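Purine nucleoside phosphorylase (Schistosoma mansoni, PDB 5KO5) probably catalyses the reversible phosphorolysis of purine nucleosides such as inosine and guanosine, and is seen here with cytosine bound. Local coordinates at residues R21-L26 with L70-V75; V104-G109 with C233-L238; L177-E182 with F277-T282; G85-H88 with G92-N95; K135-F140 with S222-V227. All blocks are in the same frame, centred on the assembly; numbering follows the deposited sequence.

Contact 1. Residues R21-L26 with L70-V75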
# COMPACT_ATOMS: atom_id res chain seq x y z
N ARG A 21 -37.09 -8.25 -10.07
CA ARG A 21 -38.16 -8.14 -11.06
C ARG A 21 -37.82 -8.92 -12.32
O ARG A 21 -38.63 -9.71 -12.81
CB ARG A 21 -38.37 -6.67 -11.42
CG ARG A 21 -39.15 -5.84 -10.41
CD ARG A 21 -39.04 -4.38 -10.80
NE ARG A 21 -38.95 -4.22 -12.25
CZ ARG A 21 -38.24 -3.28 -12.86
NH1 ARG A 21 -38.22 -3.22 -14.18
NH2 ARG A 21 -37.54 -2.41 -12.14
N VAL A 22 -36.63 -8.70 -12.86
CA VAL A 22 -36.30 -9.22 -14.19
C VAL A 22 -35.99 -10.71 -14.16
O VAL A 22 -36.18 -11.41 -15.16
CB VAL A 22 -35.16 -8.37 -14.79
CG1 VAL A 22 -34.77 -8.87 -16.16
CG2 VAL A 22 -35.57 -6.92 -14.87
N SER A 23 -35.52 -11.25 -13.03
CA SER A 23 -35.01 -12.62 -13.00
C SER A 23 -36.00 -13.62 -12.43
O SER A 23 -36.04 -14.77 -12.89
CB SER A 23 -33.71 -12.69 -12.20
OG SER A 23 -33.96 -12.67 -10.80
N ASN A 24 -36.79 -13.23 -11.43
CA ASN A 24 -37.69 -14.14 -10.72
C ASN A 24 -36.95 -15.27 -10.01
O ASN A 24 -37.53 -16.31 -9.70
CB ASN A 24 -38.81 -14.68 -11.62
CG ASN A 24 -40.01 -15.16 -10.83
OD1 ASN A 24 -40.37 -14.57 -9.81
ND2 ASN A 24 -40.62 -16.25 -11.29
N VAL A 25 -35.65 -15.09 -9.74
CA VAL A 25 -34.83 -16.07 -9.04
C VAL A 25 -34.37 -15.46 -7.73
O VAL A 25 -33.83 -14.35 -7.71
CB VAL A 25 -33.61 -16.49 -9.90
CG1 VAL A 25 -32.63 -17.32 -9.07
CG2 VAL A 25 -34.06 -17.25 -11.14
N LEU A 26 -34.57 -16.19 -6.63
CA LEU A 26 -34.08 -15.78 -5.32
C LEU A 26 -32.88 -16.64 -4.96
O LEU A 26 -33.05 -17.77 -4.47
CB LEU A 26 -35.18 -15.91 -4.27
CG LEU A 26 -36.32 -14.90 -4.42
CD1 LEU A 26 -37.37 -15.09 -3.33
CD2 LEU A 26 -35.78 -13.48 -4.40
N LEU A 70 -24.67 -10.38 -14.86
CA LEU A 70 -25.12 -11.19 -13.73
C LEU A 70 -26.00 -12.30 -14.29
O LEU A 70 -26.92 -12.03 -15.07
CB LEU A 70 -25.95 -10.32 -12.78
CG LEU A 70 -25.81 -10.56 -11.28
CD1 LEU A 70 -24.37 -10.35 -10.83
CD2 LEU A 70 -26.75 -9.62 -10.54
N VAL A 71 -25.72 -13.54 -13.91
CA VAL A 71 -26.45 -14.70 -14.41
C VAL A 71 -27.09 -15.41 -13.22
O VAL A 71 -26.40 -15.79 -12.27
CB VAL A 71 -25.53 -15.65 -15.19
CG1 VAL A 71 -26.34 -16.80 -15.80
CG2 VAL A 71 -24.77 -14.89 -16.28
N LEU A 72 -28.42 -15.56 -13.27
CA LEU A 72 -29.16 -16.22 -12.21
C LEU A 72 -29.86 -17.46 -12.76
O LEU A 72 -30.30 -17.48 -13.91
CB LEU A 72 -30.22 -15.29 -11.60
CG LEU A 72 -29.66 -14.07 -10.87
CD1 LEU A 72 -29.64 -12.86 -11.78
CD2 LEU A 72 -30.46 -13.80 -9.61
N GLY A 73 -29.96 -18.48 -11.92
CA GLY A 73 -30.64 -19.71 -12.32
C GLY A 73 -30.38 -20.81 -11.32
O GLY A 73 -30.11 -20.55 -10.14
N SER A 74 -30.46 -22.05 -11.80
CA SER A 74 -30.34 -23.22 -10.94
C SER A 74 -29.12 -24.03 -11.33
O SER A 74 -28.88 -24.28 -12.51
CB SER A 74 -31.59 -24.09 -11.02
OG SER A 74 -32.71 -23.44 -10.43
N VAL A 75 -28.35 -24.44 -10.32
CA VAL A 75 -27.26 -25.40 -10.48
C VAL A 75 -27.41 -26.45 -9.39
O VAL A 75 -27.48 -26.10 -8.20
CB VAL A 75 -25.88 -24.74 -10.38
CG1 VAL A 75 -24.79 -25.81 -10.34
CG2 VAL A 75 -25.66 -23.79 -11.54
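Ser-23 OG is gripped from within its own chain and also touches the strand across from it. It accepts a hydrogen bond from Val-25 N, 3.1 Å away and nearly straight at 167°. It is also hydrogen-bonded to Ile-19 O, one turn back in helix 9-23. OG also lies 3.9 Å from Leu-72 CD2, a van der Waals contact; the buried hydroxyl is satisfied by its bonds to Val-25 N and Ile-19 O. The chi1 of 78° sets OG between the backbone N and the carbonyl carbon of Ser-23, close enough to reach Val-25 N.

The apolar part of the contact is made by Val-25 and Leu-72. The two side chains slide past each other in opposite directions, with Val-25 CB and Leu-72 CB 4.0 Å apart. Val-25 CG1 lies anti to its backbone N and also reaches the strand backbone, 4.1 Å from Gly-73 N. Leu-72 CD2 meets Val-25 O at 3.9 Å. The other methyl, Leu-72 CD1, rests 4.1 Å from Ser-23 CB. Leu-72 thus touches both residues joined by the ST-turn bond.

Ile-19, Ile-50 and Val-81 also touch Leu-72. Strand 69-75 is hydrogen-bonded on one edge to strand 47-51 and on the other to strand 78-84. Asn-24 leaves helical geometry with positive phi, and the chain turns there toward strand 29-32. The bond from Val-25 N to Ser-23 OG makes this an ST turn at the end of helix 9-23, packed on an antiparallel part of the mixed sheet of the phosphorylase fold.

Contact 2. Residues V104-G109 with C233-L238. With EDO (1,2-ethanediol), chain E.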
# COMPACT_ATOMS: atom_id res chain seq x y z
N VAL A 104 -25.31 -6.37 -3.19
CA VAL A 104 -26.52 -6.76 -3.90
C VAL A 104 -26.79 -8.25 -3.72
O VAL A 104 -27.93 -8.66 -3.46
CB VAL A 104 -26.41 -6.35 -5.38
CG1 VAL A 104 -27.54 -6.97 -6.20
CG2 VAL A 104 -26.43 -4.83 -5.49
N MET A 105 -25.75 -9.09 -3.85
CA MET A 105 -25.93 -10.51 -3.55
C MET A 105 -26.54 -10.71 -2.17
O MET A 105 -27.46 -11.52 -2.01
CB MET A 105 -24.60 -11.25 -3.63
CG MET A 105 -24.08 -11.45 -5.03
SD MET A 105 -22.62 -12.49 -4.94
CE MET A 105 -22.16 -12.58 -6.67
N LYS A 106 -26.05 -9.97 -1.17
CA LYS A 106 -26.59 -10.12 0.18
C LYS A 106 -28.07 -9.80 0.21
O LYS A 106 -28.87 -10.57 0.77
CB LYS A 106 -25.82 -9.23 1.15
CG LYS A 106 -26.37 -9.25 2.60
CD LYS A 106 -26.02 -10.56 3.32
CE LYS A 106 -26.76 -10.73 4.64
NZ LYS A 106 -26.42 -9.70 5.64
N LEU A 107 -28.47 -8.68 -0.41
CA LEU A 107 -29.88 -8.30 -0.42
C LEU A 107 -30.73 -9.28 -1.22
O LEU A 107 -31.93 -9.40 -0.96
CB LEU A 107 -30.06 -6.88 -0.95
CG LEU A 107 -29.39 -5.81 -0.09
CD1 LEU A 107 -29.74 -4.43 -0.60
CD2 LEU A 107 -29.77 -5.95 1.37
N LEU A 108 -30.14 -9.96 -2.20
CA LEU A 108 -30.88 -10.97 -2.95
C LEU A 108 -31.08 -12.25 -2.16
O LEU A 108 -31.91 -13.08 -2.56
CB LEU A 108 -30.17 -11.30 -4.27
CG LEU A 108 -30.14 -10.21 -5.34
CD1 LEU A 108 -29.23 -10.60 -6.49
CD2 LEU A 108 -31.55 -9.88 -5.83
N GLY A 109 -30.36 -12.43 -1.06
CA GLY A 109 -30.50 -13.61 -0.23
C GLY A 109 -29.29 -14.53 -0.19
O GLY A 109 -29.39 -15.61 0.41
N CYS A 233 -20.59 -8.51 5.61
CA CYS A 233 -22.05 -8.61 5.62
C CYS A 233 -22.56 -10.02 5.95
O CYS A 233 -23.74 -10.30 5.73
CB CYS A 233 -22.66 -8.05 4.33
SG CYS A 233 -22.41 -9.05 2.84
N GLY A 234 -21.71 -10.89 6.49
CA GLY A 234 -22.17 -12.17 7.00
C GLY A 234 -22.33 -13.29 6.00
O GLY A 234 -22.99 -14.29 6.31
N ILE A 235 -21.74 -13.17 4.81
CA ILE A 235 -21.78 -14.22 3.80
C ILE A 235 -20.56 -15.11 4.01
O ILE A 235 -19.43 -14.63 4.10
CB ILE A 235 -21.78 -13.60 2.39
CG1 ILE A 235 -23.10 -12.86 2.13
CG2 ILE A 235 -21.55 -14.67 1.32
CD1 ILE A 235 -23.13 -12.13 0.81
N LYS A 236 -20.80 -16.42 4.09
CA LYS A 236 -19.71 -17.38 4.23
C LYS A 236 -19.03 -17.57 2.88
O LYS A 236 -19.66 -17.44 1.83
CB LYS A 236 -20.26 -18.73 4.71
CG LYS A 236 -20.88 -18.67 6.10
CD LYS A 236 -21.34 -20.06 6.53
CE LYS A 236 -22.01 -20.03 7.89
NZ LYS A 236 -23.27 -19.24 7.86
N VAL A 237 -17.73 -17.88 2.91
CA VAL A 237 -16.93 -17.91 1.70
C VAL A 237 -16.14 -19.21 1.61
O VAL A 237 -15.57 -19.67 2.61
CB VAL A 237 -15.94 -16.72 1.64
CG1 VAL A 237 -15.01 -16.87 0.43
CG2 VAL A 237 -16.68 -15.41 1.57
N LEU A 238 -16.11 -19.79 0.41
CA LEU A 238 -15.13 -20.80 0.02
C LEU A 238 -14.37 -20.22 -1.16
O LEU A 238 -14.98 -19.80 -2.14
CB LEU A 238 -15.83 -22.08 -0.45
CG LEU A 238 -14.87 -23.11 -1.05
CD1 LEU A 238 -13.94 -23.69 0.02
CD2 LEU A 238 -15.64 -24.23 -1.73
C1 EDO E . -27.93 -6.23 4.83
O1 EDO E . -26.84 -6.89 5.49
C2 EDO E . -29.26 -6.80 5.30
O2 EDO E . -29.51 -8.06 4.67
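The contact joins the last turn of helix 95-108 to the end of helix 224-232 in the alpha/beta phosphorylase fold; each helix ends in a Schellman motif. Gly-109 closes the first, with N 3.0 Å from Lys-106 O and a weak bond to Met-105 O. Gly-234 closes the second, just before strand 236-246. Both glycines have positive phi.

Lys-106 joins the two ends. Its CG starts anti to the backbone N, and the chain then bends at chi2 (74°) and again at chi4. This folds the ammonium group onto the end of helix 224-232. NZ donates to Cys-233 O at 2.7 Å, with a C=O...N angle of 153° and the donor tilted 16° from the carbonyl plane. A positive charge at a helix C-terminus probably interacts favourably with the helix dipole.

The aliphatic part of Lys-106 packs as it passes. CB lies 3.8 Å from Cys-233 SG and 4.0 Å from Ile-235 CD1. The Ile-235 side chain runs alongside in the opposite direction, and its CG1 is 3.9 Å from Lys-106 CD. Leu-113 and Ala-230 also touch Ile-235. A 1,2-ethanediol, probably from the crystallisation liquor, gives NZ a second partner: its O1 accepts a hydrogen bond from Lys-106 NZ at 2.8 Å.

Contact 3. Residues L177-E182 with F277-T282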
# COMPACT_ATOMS: atom_id res chain seq x y z
N LEU A 177 -12.86 -30.61 0.27
CA LEU A 177 -11.88 -31.69 0.33
C LEU A 177 -12.56 -33.05 0.27
O LEU A 177 -12.08 -33.96 -0.42
CB LEU A 177 -11.02 -31.59 1.59
CG LEU A 177 -9.97 -32.70 1.73
CD1 LEU A 177 -8.97 -32.65 0.58
CD2 LEU A 177 -9.25 -32.65 3.08
N LYS A 178 -13.68 -33.21 0.98
CA LYS A 178 -14.37 -34.49 1.00
C LYS A 178 -14.80 -34.91 -0.40
O LYS A 178 -14.67 -36.08 -0.78
CB LYS A 178 -15.59 -34.42 1.93
CG LYS A 178 -16.37 -35.71 2.01
CD LYS A 178 -16.02 -36.47 3.27
CE LYS A 178 -16.69 -35.86 4.48
NZ LYS A 178 -16.30 -36.55 5.74
N ILE A 179 -15.32 -33.96 -1.18
CA ILE A 179 -15.75 -34.27 -2.54
C ILE A 179 -14.56 -34.63 -3.42
O ILE A 179 -14.65 -35.51 -4.28
CB ILE A 179 -16.58 -33.10 -3.11
CG1 ILE A 179 -17.92 -33.01 -2.36
CG2 ILE A 179 -16.81 -33.28 -4.61
CD1 ILE A 179 -18.66 -31.71 -2.58
N ALA A 180 -13.42 -33.97 -3.21
CA ALA A 180 -12.22 -34.33 -3.96
C ALA A 180 -11.79 -35.76 -3.64
O ALA A 180 -11.38 -36.51 -4.53
CB ALA A 180 -11.09 -33.36 -3.66
N GLN A 181 -11.89 -36.15 -2.36
CA GLN A 181 -11.54 -37.52 -1.98
C GLN A 181 -12.49 -38.52 -2.62
O GLN A 181 -12.06 -39.59 -3.08
CB GLN A 181 -11.57 -37.65 -0.46
CG GLN A 181 -10.56 -36.77 0.25
CD GLN A 181 -10.82 -36.67 1.74
OE1 GLN A 181 -11.92 -36.98 2.22
NE2 GLN A 181 -9.80 -36.25 2.49
N GLU A 182 -13.79 -38.20 -2.65
CA GLU A 182 -14.77 -39.12 -3.22
C GLU A 182 -14.51 -39.36 -4.70
O GLU A 182 -14.83 -40.44 -5.22
CB GLU A 182 -16.18 -38.56 -3.01
CG GLU A 182 -16.62 -38.54 -1.55
CD GLU A 182 -17.87 -37.71 -1.33
OE1 GLU A 182 -18.30 -37.01 -2.27
OE2 GLU A 182 -18.42 -37.75 -0.21
N PHE A 277 -17.22 -27.93 -8.32
CA PHE A 277 -18.07 -26.88 -7.77
C PHE A 277 -19.55 -27.19 -7.93
O PHE A 277 -20.35 -26.84 -7.06
CB PHE A 277 -17.68 -25.52 -8.35
CG PHE A 277 -16.65 -24.80 -7.53
CD1 PHE A 277 -15.46 -25.42 -7.20
CD2 PHE A 277 -16.89 -23.53 -7.06
CE1 PHE A 277 -14.51 -24.76 -6.40
CE2 PHE A 277 -15.95 -22.86 -6.28
CZ PHE A 277 -14.77 -23.50 -5.95
N LYS A 278 -19.94 -27.86 -9.02
CA LYS A 278 -21.33 -28.30 -9.13
C LYS A 278 -21.69 -29.23 -7.97
O LYS A 278 -22.74 -29.08 -7.35
CB LYS A 278 -21.57 -28.98 -10.48
CG LYS A 278 -22.99 -29.44 -10.73
CD LYS A 278 -23.10 -30.04 -12.14
CE LYS A 278 -24.48 -30.61 -12.41
NZ LYS A 278 -24.56 -31.21 -13.78
N GLU A 279 -20.80 -30.17 -7.64
CA GLU A 279 -21.08 -31.08 -6.53
C GLU A 279 -21.06 -30.36 -5.19
O GLU A 279 -21.88 -30.66 -4.31
CB GLU A 279 -20.10 -32.26 -6.55
CG GLU A 279 -20.34 -33.29 -5.44
CD GLU A 279 -21.62 -34.10 -5.63
OE1 GLU A 279 -22.28 -33.97 -6.68
OE2 GLU A 279 -21.95 -34.88 -4.71
N ILE A 280 -20.14 -29.41 -5.01
CA ILE A 280 -20.15 -28.60 -3.79
C ILE A 280 -21.51 -27.92 -3.63
O ILE A 280 -22.12 -27.95 -2.55
CB ILE A 280 -19.00 -27.58 -3.79
CG1 ILE A 280 -17.65 -28.30 -3.64
CG2 ILE A 280 -19.19 -26.56 -2.66
CD1 ILE A 280 -16.45 -27.41 -3.94
N ILE A 281 -22.01 -27.32 -4.71
CA ILE A 281 -23.31 -26.65 -4.68
C ILE A 281 -24.42 -27.61 -4.27
O ILE A 281 -25.24 -27.31 -3.39
CB ILE A 281 -23.59 -25.95 -6.02
CG1 ILE A 281 -22.62 -24.78 -6.22
CG2 ILE A 281 -25.03 -25.47 -6.10
CD1 ILE A 281 -22.63 -24.18 -7.62
N THR A 282 -24.47 -28.79 -4.90
CA THR A 282 -25.52 -29.76 -4.56
C THR A 282 -25.42 -30.23 -3.12
O THR A 282 -26.43 -30.60 -2.51
CB THR A 282 -25.48 -30.98 -5.48
OG1 THR A 282 -24.43 -31.86 -5.07
CG2 THR A 282 -25.24 -30.57 -6.91
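Ile-179 and Glu-279 cross obliquely where helix 170-182 packs against the long C-terminal helix 259-283. This is helix-to-helix packing in the alpha/beta phosphorylase fold. Ile-179 points at the other helix and takes part in every close contact between the two segments. Both its branches touch Glu-279 CG, the Ile-179 CG2 methyl at 3.6 Å. The CG2 methyl also lies 4.0 Å from Glu-279 CB. The longer branch goes on to Ile-280. CG1 leaves anti to the carbonyl carbon (chi1 -69°), and CD1 ends 3.7 Å from both Ile-280 N and Ile-280 CA. The same methyl is 3.7 Å from Ile-280 CG1. It therefore rests on backbone as well as side chain.

Trp-276 and Arg-283, one turn to either side along helix 259-283, also touch Ile-179. On the inner side of that helix, Phe-277 and Ile-281 pack on strand 112-121.

The Glu-279 chain bends at chi2 (70°). Its methylene carbon stays against Ile-179 while the carboxylate turns toward the end of the helix. There OE2 forms a salt bridge with Arg-283 NH1. Glu-182, on the first helix, binds the same nitrogen through OE1. The two carboxylates come within 4.9 Å of each other, measured from Glu-182 OE1 to Glu-279 OE2. Their mutual repulsion is probably offset by the arginine that both bind, which ties the two helices by charge. The main chain of Glu-279 has a further partner: Thr-282 OG1 donates to Glu-279 O at 2.9 Å, tilted 22° from the carbonyl plane.

Contact 4. Residues G85-H88 with G92-N95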
# COMPACT_ATOMS: atom_id res chain seq x y z
N GLY A 85 -17.75 -11.94 -15.59
CA GLY A 85 -17.00 -10.71 -15.77
C GLY A 85 -16.67 -10.10 -14.43
O GLY A 85 -17.35 -9.20 -13.94
N ARG A 86 -15.61 -10.62 -13.83
CA ARG A 86 -15.19 -10.22 -12.50
C ARG A 86 -14.59 -8.81 -12.52
O ARG A 86 -13.96 -8.39 -13.49
CB ARG A 86 -14.11 -11.20 -12.07
CG ARG A 86 -13.65 -11.08 -10.67
CD ARG A 86 -12.69 -12.20 -10.43
NE ARG A 86 -12.50 -12.43 -9.01
CZ ARG A 86 -11.97 -13.54 -8.53
NH1 ARG A 86 -11.59 -14.50 -9.36
NH2 ARG A 86 -11.82 -13.67 -7.22
N LEU A 87 -14.79 -8.08 -11.43
CA LEU A 87 -14.21 -6.76 -11.27
C LEU A 87 -12.93 -6.88 -10.47
O LEU A 87 -12.95 -7.32 -9.32
CB LEU A 87 -15.19 -5.83 -10.55
CG LEU A 87 -16.59 -5.77 -11.16
CD1 LEU A 87 -17.48 -4.93 -10.26
CD2 LEU A 87 -16.54 -5.21 -12.55
N HIS A 88 -11.80 -6.49 -11.07
CA HIS A 88 -10.49 -6.57 -10.43
C HIS A 88 -9.98 -5.19 -10.07
O HIS A 88 -10.10 -4.24 -10.85
CB HIS A 88 -9.48 -7.21 -11.38
CG HIS A 88 -9.70 -8.67 -11.62
ND1 HIS A 88 -10.34 -9.16 -12.74
CD2 HIS A 88 -9.30 -9.75 -10.91
CE1 HIS A 88 -10.37 -10.48 -12.69
NE2 HIS A 88 -9.74 -10.86 -11.59
N GLY A 92 -8.55 -0.38 -11.65
CA GLY A 92 -8.84 0.94 -11.15
C GLY A 92 -10.22 1.10 -10.55
O GLY A 92 -10.57 2.22 -10.16
N TYR A 93 -11.00 0.02 -10.45
CA TYR A 93 -12.30 0.12 -9.80
C TYR A 93 -12.14 0.56 -8.35
O TYR A 93 -11.23 0.12 -7.64
CB TYR A 93 -13.02 -1.23 -9.84
CG TYR A 93 -13.39 -1.66 -11.22
CD1 TYR A 93 -14.28 -0.91 -11.98
CD2 TYR A 93 -12.86 -2.81 -11.78
CE1 TYR A 93 -14.62 -1.29 -13.26
CE2 TYR A 93 -13.19 -3.20 -13.05
CZ TYR A 93 -14.08 -2.45 -13.79
OH TYR A 93 -14.41 -2.83 -15.07
N SER A 94 -13.09 1.38 -7.89
CA SER A 94 -13.03 1.88 -6.53
C SER A 94 -13.57 0.84 -5.55
O SER A 94 -14.22 -0.15 -5.92
CB SER A 94 -13.86 3.15 -6.41
OG SER A 94 -15.24 2.83 -6.43
N ASN A 95 -13.30 1.09 -4.27
CA ASN A 95 -13.86 0.28 -3.20
C ASN A 95 -15.37 0.18 -3.33
O ASN A 95 -15.95 -0.89 -3.08
CB ASN A 95 -13.53 0.93 -1.85
CG ASN A 95 -12.09 0.74 -1.47
OD1 ASN A 95 -11.35 0.04 -2.16
ND2 ASN A 95 -11.68 1.35 -0.35
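Leu-87 CD2 sits over one face of the Tyr-93 ring, 4.2 Å from its centroid and 26° off the ring normal. This is a CH-pi contact. The methyl lies toward the hydroxyl end of the ring, 3.9 Å from both Tyr-93 CZ and Tyr-93 CE2. Leu-87 CB adds a touch nearer the root, 4.0 Å from Tyr-93 CD2. The two side chains cross at about a right angle.

The ring edge meets the backbone. His-88 O lies near the ring plane, 3.2 Å from Tyr-93 CD2. A carbonyl oxygen beside the positive rim of an aromatic ring is probably a favourable electrostatic contact. Tyr-93 CG is anti to its carbonyl carbon (chi1 -67°), which carries the ring back across the loop to residues 87 and 88.

Further out, Ile-98 touches both Leu-87 and Tyr-93. Pro-59 and Pro-101 also pack on Leu-87, and Thr-61 on Tyr-93. Arg-86 CG lies 3.8 Å above one face of the His-88 imidazole, and that ring stacks with Tyr-90. Arg-86 reaches away to a salt bridge with Glu-226. Ser-94 is the N-cap of helix 95-108, with its side chain capping a backbone N.

The contact closes the short loop between strand 78-84 and helix 95-108. The His-88 side chain lies about 9 Å from the bound cytosine, which places the loop probably close to the nucleoside site.

Contact 5. Residues K135-F140 with S222-V227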
# COMPACT_ATOMS: atom_id res chain seq x y z
N LYS A 135 -7.28 -20.75 3.27
CA LYS A 135 -7.66 -20.78 4.68
C LYS A 135 -7.36 -19.49 5.41
O LYS A 135 -7.72 -19.36 6.59
CB LYS A 135 -7.00 -21.97 5.40
CG LYS A 135 -5.48 -21.91 5.45
CD LYS A 135 -4.93 -23.13 6.19
CE LYS A 135 -3.42 -23.23 6.05
NZ LYS A 135 -2.71 -22.17 6.82
N GLY A 136 -6.73 -18.53 4.75
CA GLY A 136 -6.39 -17.25 5.36
C GLY A 136 -5.68 -16.42 4.31
O GLY A 136 -5.41 -16.89 3.20
N HIS A 137 -5.37 -15.18 4.67
CA HIS A 137 -4.74 -14.31 3.67
C HIS A 137 -3.79 -13.30 4.29
O HIS A 137 -3.84 -13.01 5.49
CB HIS A 137 -5.77 -13.62 2.76
CG HIS A 137 -6.64 -12.60 3.44
ND1 HIS A 137 -8.01 -12.61 3.31
CD2 HIS A 137 -6.34 -11.51 4.20
CE1 HIS A 137 -8.52 -11.59 3.97
NE2 HIS A 137 -7.53 -10.90 4.52
N ILE A 138 -2.93 -12.75 3.43
CA ILE A 138 -2.12 -11.58 3.76
C ILE A 138 -2.50 -10.50 2.75
O ILE A 138 -2.25 -10.64 1.55
CB ILE A 138 -0.62 -11.86 3.74
CG1 ILE A 138 -0.30 -12.93 4.80
CG2 ILE A 138 0.16 -10.57 4.01
CD1 ILE A 138 1.14 -13.32 4.89
N ASN A 139 -3.15 -9.46 3.24
CA ASN A 139 -3.79 -8.44 2.40
C ASN A 139 -2.86 -7.24 2.34
O ASN A 139 -3.00 -6.30 3.11
CB ASN A 139 -5.11 -8.09 3.09
CG ASN A 139 -5.93 -7.06 2.36
OD1 ASN A 139 -5.64 -6.64 1.24
ND2 ASN A 139 -7.02 -6.64 3.02
N PHE A 140 -1.91 -7.27 1.40
CA PHE A 140 -0.99 -6.14 1.30
C PHE A 140 -1.71 -4.83 1.03
O PHE A 140 -1.36 -3.83 1.68
CB PHE A 140 0.13 -6.44 0.30
CG PHE A 140 1.11 -7.48 0.81
CD1 PHE A 140 2.09 -7.13 1.73
CD2 PHE A 140 1.02 -8.80 0.39
CE1 PHE A 140 2.98 -8.08 2.21
CE2 PHE A 140 1.91 -9.74 0.87
CZ PHE A 140 2.89 -9.38 1.77
N SER A 222 -6.62 -10.98 -6.79
CA SER A 222 -8.07 -10.86 -6.67
C SER A 222 -8.49 -11.43 -5.33
O SER A 222 -7.66 -11.63 -4.43
CB SER A 222 -8.76 -11.60 -7.82
OG SER A 222 -8.60 -13.00 -7.67
N THR A 223 -9.79 -11.68 -5.20
CA THR A 223 -10.39 -12.56 -4.21
C THR A 223 -10.51 -11.92 -2.83
O THR A 223 -11.61 -11.86 -2.28
CB THR A 223 -9.66 -13.90 -4.17
OG1 THR A 223 -9.80 -14.52 -5.46
CG2 THR A 223 -10.27 -14.82 -3.11
N VAL A 224 -9.41 -11.44 -2.27
CA VAL A 224 -9.41 -10.83 -0.94
C VAL A 224 -10.41 -9.68 -0.82
O VAL A 224 -11.12 -9.60 0.19
CB VAL A 224 -7.98 -10.46 -0.51
CG1 VAL A 224 -7.98 -9.56 0.73
CG2 VAL A 224 -7.17 -11.74 -0.24
N PRO A 225 -10.56 -8.78 -1.81
CA PRO A 225 -11.58 -7.72 -1.65
C PRO A 225 -12.98 -8.28 -1.53
O PRO A 225 -13.74 -7.88 -0.63
CB PRO A 225 -11.40 -6.86 -2.92
CG PRO A 225 -9.94 -7.10 -3.32
CD PRO A 225 -9.71 -8.57 -3.00
N GLU A 226 -13.31 -9.27 -2.36
CA GLU A 226 -14.64 -9.86 -2.31
C GLU A 226 -14.85 -10.61 -1.01
O GLU A 226 -15.95 -10.55 -0.43
CB GLU A 226 -14.84 -10.82 -3.48
CG GLU A 226 -14.90 -10.15 -4.83
CD GLU A 226 -13.58 -10.20 -5.56
OE1 GLU A 226 -12.54 -10.01 -4.91
OE2 GLU A 226 -13.59 -10.42 -6.79
N VAL A 227 -13.83 -11.34 -0.55
CA VAL A 227 -13.90 -12.05 0.72
C VAL A 227 -14.23 -11.09 1.86
O VAL A 227 -15.05 -11.39 2.73
CB VAL A 227 -12.59 -12.80 1.00
CG1 VAL A 227 -12.59 -13.35 2.42
CG2 VAL A 227 -12.38 -13.93 -0.00
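The His-137 imidazole has a methyl of Val-224 on one face. Val-224 CG1 lies 3.9 Å from the ring centroid and only 12° off the normal, a CH-pi contact over the ring centre. The other methyl, Val-224 CG2, sits nearer the root of the ring, 3.8 Å from both His-137 CB and His-137 ND1. The Asn-139 amide meets the same valine: its CG is 3.6 Å from Val-224 CG1, with OD1 and ND2 each 3.8 Å away. This one methyl therefore touches both flat groups.

Asn-139 CG is anti to the backbone N (chi1 -179°), which brings the amide beside the valine. Its OD1 caps helix 140-143 by accepting from Gly-142 N. His-137 ND1 is hydrogen-bonded to Tyr-168 OH, which helps fix the ring rotation. The strand backbone faces a second subunit, where His-137 O bonds Ser-204 of that subunit and Asn-139 N bonds its Glu-207.

Val-224 opens helix 224-232, right after N-cap Thr-223, and packs its first turn on strand 131-139. The chemistry implies that apolar contact joins helix to strand. The side-chain polar atoms of His-137 and Asn-139 bond within the chain, and their backbone atoms across the trimer interface.

Contacts 1, 2, 3 and 5 are buried, and contact 4 is partly so. Contact 5 is nearest the chain centre, while contacts 1 and 3 lie farther out. Contacts 2 and 5 share helix 224-232: contact 5 packs its start, contact 2 bonds to its end, and Val-227 touches Val-237 between them. Contact 4 lies in the loop leading into helix 95-108 and contact 2 on its last turn. Contacts 4 and 5 meet through the salt bridge of Arg-86 with Glu-226. Contacts 1 and 3 are mainly apolar across their segments. Contact 2 depends on a lysine, and contacts 4 and 5 use methyls over rings. Contact 5 also borders neighbouring subunits, which contacts 1, 2 and 3 do not touch.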